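Side-chain contacts in pumilio homolog 23 (PDB 5WZJ), which binds RNA sequence-specifically through its pumilio repeats, here an 18S rRNA-type sequence, and probably regulates translation and mRNA stability: residues A[127-132]-A[205-210]; A[107-112]-A[152-157]. All coordinates share one frame; numbering follows the deposited sequence.

Contact 1. Residues A[127-132]-A[205-210]; sequences ALHSIC and LTYLLS
The two rings of this contact, those of His129 and Tyr207, lie nearly parallel, their planes 26° apart, but they are strongly offset, with almost no overlap; the centroids are 5.9 Å apart. What meets the Tyr207 ring more closely is Cys132, whose CB sits beside the rim of the ring, roughly level with it, 3.8 Å from Tyr207 CE2. The His129 ring comes no nearer than 4.5 Å, from its ND1 to Tyr207 CE2, and approaches obliquely. With Tyr207 CG anti to the backbone N (chi1 164°), the ring is carried on across to Cys132 CB. Cys132 works in two directions: CB takes the tyrosine, while SG, anti to its own carbonyl carbon, rests 3.9 Å from Leu208 CB and 4.0 Å from Leu208 CD2. The axes of the two segments run almost parallel, 10.5 Å apart, and Cys132 and Leu208 bring the backbones closest. Beyond the segment, Tyr207 also leans on Lys133 and Val136 of helix 121-137. The chemistry is therefore apolar: Cys132 and Leu208 are buried, the His129 and Tyr207 rings lie at the more exposed end, and the contact holds by van der Waals packing, probably indifferent to charge.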
loop_
_atom_site.group_PDB
_atom_site.type_symbol
_atom_site.label_atom_id
_atom_site.label_comp_id
_atom_site.label_asym_id
_atom_site.label_seq_id
_atom_site.Cartn_x
_atom_site.Cartn_y
_atom_site.Cartn_z
ATOM N N ALA A 127 28.350 -13.964 4.775
ATOM C CA ALA A 127 27.928 -13.150 5.916
ATOM C C ALA A 127 26.481 -13.455 6.295
ATOM O O ALA A 127 26.159 -13.608 7.479
ATOM C CB ALA A 127 28.097 -11.662 5.604
ATOM N N LEU A 128 25.599 -13.568 5.298
ATOM C CA LEU A 128 24.219 -13.951 5.580
ATOM C C LEU A 128 24.147 -15.332 6.224
ATOM O O LEU A 128 23.368 -15.550 7.159
ATOM C CB LEU A 128 23.390 -13.909 4.302
ATOM C CG LEU A 128 23.251 -12.517 3.691
ATOM C CD1 LEU A 128 22.621 -12.615 2.327
ATOM C CD2 LEU A 128 22.408 -11.616 4.595
ATOM N N HIS A 129 24.964 -16.279 5.757
ATOM C CA HIS A 129 24.911 -17.615 6.343
ATOM C C HIS A 129 25.240 -17.584 7.831
ATOM O O HIS A 129 24.547 -18.210 8.643
ATOM C CB HIS A 129 25.851 -18.573 5.613
ATOM C CG HIS A 129 25.809 -19.968 6.160
ATOM N ND1 HIS A 129 24.748 -20.822 5.938
ATOM C CD2 HIS A 129 26.673 -20.641 6.956
ATOM C CE1 HIS A 129 24.975 -21.972 6.546
ATOM N NE2 HIS A 129 26.134 -21.887 7.176
ATOM N N SER A 130 26.292 -16.853 8.218
ATOM C CA SER A 130 26.659 -16.836 9.632
ATOM C C SER A 130 25.524 -16.264 10.482
ATOM O O SER A 130 25.253 -16.760 11.582
ATOM C CB SER A 130 27.963 -16.051 9.833
ATOM O OG SER A 130 27.806 -14.703 9.441
ATOM N N ILE A 131 24.809 -15.268 9.954
ATOM C CA ILE A 131 23.699 -14.656 10.683
ATOM C C ILE A 131 22.501 -15.602 10.735
ATOM O O ILE A 131 21.889 -15.796 11.791
ATOM C CB ILE A 131 23.317 -13.310 10.032
ATOM C CG1 ILE A 131 24.426 -12.286 10.194
ATOM C CG2 ILE A 131 22.047 -12.733 10.649
ATOM C CD1 ILE A 131 24.084 -10.974 9.496
ATOM N N CYS A 132 22.118 -16.174 9.590
ATOM C CA CYS A 132 20.920 -17.012 9.564
ATOM C C CYS A 132 21.093 -18.255 10.421
ATOM O O CYS A 132 20.131 -18.730 11.044
ATOM C CB CYS A 132 20.576 -17.409 8.125
ATOM S SG CYS A 132 20.014 -16.026 7.076
ATOM N N LEU A 205 17.279 -17.505 1.679
ATOM C CA LEU A 205 15.915 -17.143 2.061
ATOM C C LEU A 205 15.125 -18.379 2.479
ATOM O O LEU A 205 14.486 -18.396 3.541
ATOM C CB LEU A 205 15.219 -16.420 0.909
ATOM C CG LEU A 205 13.764 -15.990 1.142
ATOM C CD1 LEU A 205 13.669 -15.008 2.314
ATOM C CD2 LEU A 205 13.167 -15.361 -0.106
ATOM N N THR A 206 15.190 -19.439 1.667
ATOM C CA THR A 206 14.475 -20.679 1.980
ATOM C C THR A 206 14.953 -21.264 3.301
ATOM O O THR A 206 14.145 -21.653 4.152
ATOM C CB THR A 206 14.659 -21.684 0.833
ATOM O OG1 THR A 206 14.077 -21.139 -0.362
ATOM C CG2 THR A 206 13.994 -23.028 1.162
ATOM N N TYR A 207 16.273 -21.307 3.496
ATOM C CA TYR A 207 16.844 -21.862 4.717
ATOM C C TYR A 207 16.417 -21.060 5.940
ATOM O O TYR A 207 16.018 -21.634 6.960
ATOM C CB TYR A 207 18.370 -21.889 4.591
ATOM C CG TYR A 207 19.139 -22.075 5.885
ATOM C CD1 TYR A 207 19.160 -23.308 6.530
ATOM C CD2 TYR A 207 19.889 -21.029 6.436
ATOM C CE1 TYR A 207 19.882 -23.490 7.715
ATOM C CE2 TYR A 207 20.613 -21.195 7.627
ATOM C CZ TYR A 207 20.606 -22.437 8.254
ATOM O OH TYR A 207 21.324 -22.640 9.414
ATOM N N LEU A 208 16.511 -19.726 5.861
ATOM C CA LEU A 208 16.122 -18.890 6.994
ATOM C C LEU A 208 14.644 -19.077 7.319
ATOM O O LEU A 208 14.276 -19.344 8.469
ATOM C CB LEU A 208 16.430 -17.416 6.694
ATOM C CG LEU A 208 15.832 -16.408 7.680
ATOM C CD1 LEU A 208 16.367 -16.647 9.115
ATOM C CD2 LEU A 208 16.138 -14.978 7.202
ATOM N N LEU A 209 13.785 -18.970 6.301
ATOM C CA LEU A 209 12.347 -19.070 6.524
ATOM C C LEU A 209 11.955 -20.448 7.052
ATOM O O LEU A 209 11.123 -20.551 7.957
ATOM C CB LEU A 209 11.578 -18.742 5.234
ATOM C CG LEU A 209 10.041 -18.807 5.315
ATOM C CD1 LEU A 209 9.527 -17.944 6.454
ATOM C CD2 LEU A 209 9.363 -18.402 3.982
ATOM N N SER A 210 12.558 -21.522 6.527
ATOM C CA SER A 210 12.242 -22.845 7.069
ATOM C C SER A 210 12.608 -22.943 8.549
ATOM O O SER A 210 11.887 -23.574 9.334
ATOM C CB SER A 210 12.942 -23.944 6.268
ATOM O OG SER A 210 12.344 -24.047 4.977
#

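Contact 2. Residues A[107-112]-A[152-157]; sequences ALKSLA and LRRLLC. With nucleotides of chain B.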
loop_
_atom_site.group_PDB
_atom_site.type_symbol
_atom_site.label_atom_id
_atom_site.label_comp_id
_atom_site.label_asym_id
_atom_site.label_seq_id
_atom_site.Cartn_x
_atom_site.Cartn_y
_atom_site.Cartn_z
ATOM N N ALA A 107 24.093 -2.922 9.665
ATOM C CA ALA A 107 24.936 -3.927 9.021
ATOM C C ALA A 107 24.251 -4.495 7.788
ATOM O O ALA A 107 24.892 -4.685 6.747
ATOM C CB ALA A 107 25.291 -5.050 9.996
ATOM N N LEU A 108 22.939 -4.746 7.882
ATOM C CA LEU A 108 22.190 -5.280 6.748
ATOM C C LEU A 108 22.083 -4.263 5.614
ATOM O O LEU A 108 22.274 -4.612 4.443
ATOM C CB LEU A 108 20.799 -5.731 7.209
ATOM C CG LEU A 108 20.819 -6.861 8.252
ATOM C CD1 LEU A 108 19.391 -7.230 8.717
ATOM C CD2 LEU A 108 21.517 -8.080 7.674
ATOM N N LYS A 109 21.767 -3.003 5.940
ATOM C CA LYS A 109 21.694 -1.963 4.918
ATOM C C LYS A 109 23.021 -1.814 4.198
ATOM O O LYS A 109 23.055 -1.603 2.981
ATOM C CB LYS A 109 21.313 -0.619 5.544
ATOM C CG LYS A 109 19.909 -0.522 6.082
ATOM C CD LYS A 109 19.681 0.894 6.614
ATOM C CE LYS A 109 18.299 1.056 7.221
ATOM N NZ LYS A 109 18.160 2.416 7.838
ATOM N N SER A 110 24.117 -1.884 4.954
ATOM C CA SER A 110 25.454 -1.769 4.385
ATOM C C SER A 110 25.769 -2.937 3.449
ATOM O O SER A 110 26.339 -2.736 2.371
ATOM C CB SER A 110 26.474 -1.687 5.524
ATOM O OG SER A 110 27.792 -1.422 5.062
ATOM N N LEU A 111 25.424 -4.168 3.850
ATOM C CA LEU A 111 25.534 -5.308 2.937
ATOM C C LEU A 111 24.729 -5.076 1.672
ATOM O O LEU A 111 25.185 -5.384 0.565
ATOM C CB LEU A 111 25.025 -6.587 3.603
ATOM C CG LEU A 111 25.906 -7.563 4.342
ATOM C CD1 LEU A 111 25.032 -8.765 4.735
ATOM C CD2 LEU A 111 27.078 -7.979 3.475
ATOM N N ALA A 112 23.507 -4.565 1.832
ATOM C CA ALA A 112 22.622 -4.344 0.699
ATOM C C ALA A 112 23.211 -3.380 -0.326
ATOM O O ALA A 112 22.841 -3.447 -1.503
ATOM C CB ALA A 112 21.276 -3.817 1.189
ATOM N N LEU A 152 14.643 -9.039 11.483
ATOM C CA LEU A 152 14.319 -10.226 10.686
ATOM C C LEU A 152 13.649 -9.852 9.368
ATOM O O LEU A 152 13.982 -10.413 8.317
ATOM C CB LEU A 152 13.406 -11.168 11.479
ATOM C CG LEU A 152 14.056 -12.082 12.528
ATOM C CD1 LEU A 152 12.994 -12.846 13.321
ATOM C CD2 LEU A 152 15.018 -13.055 11.845
ATOM N N ARG A 153 12.712 -8.904 9.405
ATOM C CA ARG A 153 12.102 -8.391 8.179
ATOM C C ARG A 153 13.156 -7.873 7.206
ATOM O O ARG A 153 13.140 -8.213 6.017
ATOM C CB ARG A 153 11.091 -7.291 8.525
ATOM C CG ARG A 153 9.762 -7.872 9.047
ATOM C CD ARG A 153 8.782 -6.785 9.481
ATOM N NE ARG A 153 8.903 -6.484 10.903
ATOM C CZ ARG A 153 8.237 -5.499 11.500
ATOM N NH1 ARG A 153 7.430 -4.719 10.785
ATOM N NH2 ARG A 153 8.381 -5.289 12.797
ATOM N N ARG A 154 14.075 -7.032 7.690
ATOM C CA ARG A 154 15.130 -6.521 6.815
ATOM C C ARG A 154 15.996 -7.659 6.291
ATOM O O ARG A 154 16.306 -7.712 5.093
ATOM C CB ARG A 154 15.983 -5.476 7.543
ATOM C CG ARG A 154 17.081 -4.856 6.648
ATOM C CD ARG A 154 17.746 -3.625 7.301
ATOM N NE ARG A 154 16.780 -2.590 7.656
ATOM C CZ ARG A 154 16.268 -1.719 6.790
ATOM N NH1 ARG A 154 16.626 -1.763 5.516
ATOM N NH2 ARG A 154 15.383 -0.820 7.189
ATOM N N LEU A 155 16.350 -8.608 7.163
ATOM C CA LEU A 155 17.182 -9.739 6.744
ATOM C C LEU A 155 16.491 -10.593 5.685
ATOM O O LEU A 155 17.130 -11.023 4.718
ATOM C CB LEU A 155 17.539 -10.597 7.952
ATOM C CG LEU A 155 18.315 -11.869 7.645
ATOM C CD1 LEU A 155 19.681 -11.525 7.027
ATOM C CD2 LEU A 155 18.471 -12.690 8.924
ATOM N N LEU A 156 15.199 -10.891 5.876
ATOM C CA LEU A 156 14.437 -11.602 4.855
ATOM C C LEU A 156 14.482 -10.854 3.529
ATOM O O LEU A 156 14.703 -11.456 2.475
ATOM C CB LEU A 156 12.983 -11.788 5.312
ATOM C CG LEU A 156 12.743 -12.807 6.436
ATOM C CD1 LEU A 156 11.416 -12.519 7.137
ATOM C CD2 LEU A 156 12.759 -14.228 5.889
ATOM N N CYS A 157 14.259 -9.533 3.564
ATOM C CA CYS A 157 14.288 -8.738 2.337
ATOM C C CYS A 157 15.650 -8.822 1.660
ATOM O O CYS A 157 15.736 -8.977 0.436
ATOM C CB CYS A 157 13.933 -7.274 2.635
ATOM S SG CYS A 157 12.193 -6.966 3.000
ATOM P P C B 9 0.819 1.330 16.272
ATOM O OP1 C B 9 0.710 2.188 17.478
ATOM O OP2 C B 9 0.717 1.944 14.922
ATOM O "O5'" C B 9 2.232 0.578 16.288
ATOM C "C5'" C B 9 2.685 -0.175 17.409
ATOM C "C4'" C B 9 4.055 -0.745 17.127
ATOM O "O4'" C B 9 3.969 -1.701 16.052
ATOM C "C3'" C B 9 5.106 0.281 16.696
ATOM O "O3'" C B 9 5.906 0.617 17.813
ATOM C "C2'" C B 9 5.920 -0.402 15.583
ATOM O "O2'" C B 9 7.236 -0.723 16.024
ATOM C "C1'" C B 9 5.145 -1.699 15.296
ATOM N N1 C B 9 4.805 -1.875 13.870
ATOM C C2 C B 9 5.710 -2.619 13.127
ATOM O O2 C B 9 6.707 -3.061 13.734
ATOM N N3 C B 9 5.471 -2.832 11.807
ATOM C C4 C B 9 4.381 -2.316 11.239
ATOM N N4 C B 9 4.180 -2.537 9.936
ATOM C C5 C B 9 3.434 -1.545 11.991
ATOM C C6 C B 9 3.680 -1.346 13.295
#
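Lys109 lies across Arg154 rather than alongside it, with its CE 3.4 Å above the guanidinium plane and over the centre of the group. The nearest atom there is Arg154 CZ, 3.5 Å from Lys109 CE. The lysine chain is extended beyond CG, so methylenes cover the flat group while the ammonium passes on, leaving Lys109 NZ 4.3 Å from Arg154 NH2. These like charges are probably tempered by the acids that hold the arginine: NE forms a salt bridge to Glu105, one turn before Lys109 on helix 100-112, and NH1 another to Asp165. Arg154 reaches them with CG anti to its backbone N and a bend at chi3 (-56°), which folds the guanidinium back under the lysine. Its aliphatic part packs on Leu108, where Leu108 CB lies 3.7 Å from Arg154 CD. Leu108 then turns its other end to Leu155, its CD1 meeting Leu155 CB at 3.9 Å. With an alanine in place of Arg154, Glu105 and Asp165 would probably each be left without this cationic partner and the Lys109 chain without the flat surface beneath it. The adjacent Arg153 points elsewhere, to the RNA: its guanidinium edge reads cytidine C9 of chain B, with Arg153 NH1 2.9 Å from N3 and Arg153 NH2 2.9 Å from O2, both bonds close to straight. Tyr170 O takes a further bond from NH1, and Ser149 O one from NE, which probably helps hold the guanidinium in place for the base. Segments 107-112 and 152-157, from Pumilio repeats 2 and 3, cross at only 15°; helix 121-137 backs them through Leu128, which touches Leu111 and Leu155, while helix 227-239 packs on Arg153 and Leu156.

In the fold
Contacts 1 and 2 have centres 11 Å apart, and their segments alternate along the chain: 107-112, 127-132, 152-157, 205-210. Helices 100-112 and 121-137 follow each other in sequence, yet each is paired here with a later one. The two contacts meet directly at helix 146-160, where Leu155 CD1 touches Leu128 CD2 at 3.7 Å and Leu208 packs on both Leu155 and Leu156. Contact 2 carries the cytidine-binding Arg153, whereas contact 1 stays about 14 Å from the RNA at its nearest atom. Each contact thus runs within its own layer of helices, and the leucine packing between them joins the RNA-facing layer to the one behind, as expected in a superhelix of stacked pumilio repeats.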